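Local coordinates for methyl-CpG-binding domain protein 1 (Homo sapiens, PDB 5W9Q) that represses transcription at CpG-rich promoters, binding methylated CpG through its MBD domain and unmethylated CpG through its third CXXC zinc finger, the part described here, at residues A[20-23]-A[24-27]. Numbering follows the deposited sequence.
Sequences MDCG and RCDF. With ZN (zinc ion), chain G.
Cys22 and Cys25 form the first half of a Cys4 zinc site, a local turn in which a CxxC motif supplies two of the four sulfur ligands just ahead of helix 26-30 in the third CXXC finger. Both thiolates bind the zinc ion directly: Cys22 SG lies 2.3 Å from ZN, and Cys25 SG is at the same 2.3 Å from ZN. The two sulfurs stand 3.8 Å apart, SG of Cys22 to SG of Cys25, the spacing of two ligands that share one zinc ion.

The site is a good example of how a rubredoxin-like Cys-x-x-Cys turn uses backbone amides to support its ligands. With chi1 at 88°, the sulfur of Cys22 is set between its own backbone N and carbonyl carbon and swings round to meet the peptide groups that follow. Arg24 N donates to Cys22 SG at 3.4 Å in a nearly straight bond (164°). Cys25 N gives the same sulfur a second, more bent one at 3.3 Å (151°). One thiolate is thus gripped by the metal and two N-H groups, which probably eases the build-up of negative charge around the ion. Gly23 makes the bend with a positive phi, bringing the chain back over the sulfur. On the outer side of the turn, Arg24 lays its aliphatic chain along the peptide of Gly23, CG approaching Gly23 C to 3.5 Å.

Cys28 and Cys44 complete the zinc shell. Asp21, just upstream, forms salt bridges with Lys33 and Arg47, while Asp26 pairs with Arg45. The turn links the loop after helix 14-17 to the start of helix 26-30, where Cys25 is the N-cap residue.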
loop_
_atom_site.group_PDB
_atom_site.type_symbol
_atom_site.label_atom_id
_atom_site.label_comp_id
_atom_site.label_asym_id
_atom_site.label_seq_id
_atom_site.Cartn_x
_atom_site.Cartn_y
_atom_site.Cartn_z
ATOM N N MET A 20 6.178 -6.938 -4.792
ATOM C CA MET A 20 4.898 -7.116 -5.451
ATOM C C MET A 20 3.752 -6.826 -4.497
ATOM O O MET A 20 3.912 -6.880 -3.242
ATOM C CB MET A 20 4.774 -8.564 -5.935
ATOM N N ASP A 21 2.573 -6.553 -5.082
ATOM C CA ASP A 21 1.362 -6.384 -4.320
ATOM C C ASP A 21 1.018 -7.695 -3.668
ATOM O O ASP A 21 1.189 -8.739 -4.283
ATOM C CB ASP A 21 0.172 -5.957 -5.225
ATOM C CG ASP A 21 0.267 -4.517 -5.706
ATOM O OD1 ASP A 21 1.026 -3.728 -5.158
ATOM O OD2 ASP A 21 -0.466 -4.151 -6.661
ATOM N N CYS A 22 0.506 -7.630 -2.447
ATOM C CA CYS A 22 0.188 -8.818 -1.670
ATOM C C CYS A 22 -1.041 -9.510 -2.235
ATOM O O CYS A 22 -1.135 -10.733 -2.169
ATOM C CB CYS A 22 -0.015 -8.480 -0.184
ATOM S SG CYS A 22 -1.672 -7.989 0.369
ATOM N N GLY A 23 -1.983 -8.720 -2.798
ATOM C CA GLY A 23 -3.164 -9.301 -3.501
ATOM C C GLY A 23 -4.257 -9.853 -2.587
ATOM O O GLY A 23 -5.153 -10.474 -3.070
ATOM N N ARG A 24 -4.156 -9.598 -1.275
ATOM C CA ARG A 24 -5.130 -10.051 -0.234
ATOM C C ARG A 24 -5.663 -8.965 0.752
ATOM O O ARG A 24 -6.746 -9.122 1.285
ATOM C CB ARG A 24 -4.516 -11.177 0.598
ATOM C CG ARG A 24 -4.218 -12.455 -0.177
ATOM C CD ARG A 24 -5.485 -13.254 -0.452
ATOM N NE ARG A 24 -5.247 -14.394 -1.343
ATOM C CZ ARG A 24 -6.205 -15.089 -1.970
ATOM N NH1 ARG A 24 -5.871 -16.109 -2.754
ATOM N NH2 ARG A 24 -7.501 -14.770 -1.826
ATOM N N CYS A 25 -4.920 -7.869 0.962
ATOM C CA CYS A 25 -5.296 -6.816 1.851
ATOM C C CYS A 25 -6.524 -5.984 1.249
ATOM O O CYS A 25 -6.932 -6.108 0.038
ATOM C CB CYS A 25 -4.055 -5.910 2.110
ATOM S SG CYS A 25 -3.615 -4.793 0.690
ATOM N N ASP A 26 -7.115 -5.146 2.069
ATOM C CA ASP A 26 -8.312 -4.377 1.603
ATOM C C ASP A 26 -7.963 -3.464 0.334
ATOM O O ASP A 26 -8.694 -3.443 -0.625
ATOM C CB ASP A 26 -8.951 -3.608 2.751
ATOM C CG ASP A 26 -8.019 -2.632 3.419
ATOM O OD1 ASP A 26 -6.777 -2.619 3.247
ATOM O OD2 ASP A 26 -8.519 -1.841 4.165
ATOM N N PHE A 27 -6.808 -2.806 0.367
ATOM C CA PHE A 27 -6.376 -1.945 -0.720
ATOM C C PHE A 27 -6.071 -2.700 -2.033
ATOM O O PHE A 27 -6.402 -2.220 -3.158
ATOM C CB PHE A 27 -5.172 -1.071 -0.264
ATOM C CG PHE A 27 -5.478 -0.091 0.904
ATOM C CD1 PHE A 27 -6.739 0.411 1.126
ATOM C CD2 PHE A 27 -4.454 0.320 1.768
ATOM C CE1 PHE A 27 -6.981 1.306 2.147
ATOM C CE2 PHE A 27 -4.681 1.230 2.794
ATOM C CZ PHE A 27 -5.949 1.712 2.995
HETATM ZN ZN ZN G . -1.986 -5.864 -0.485
#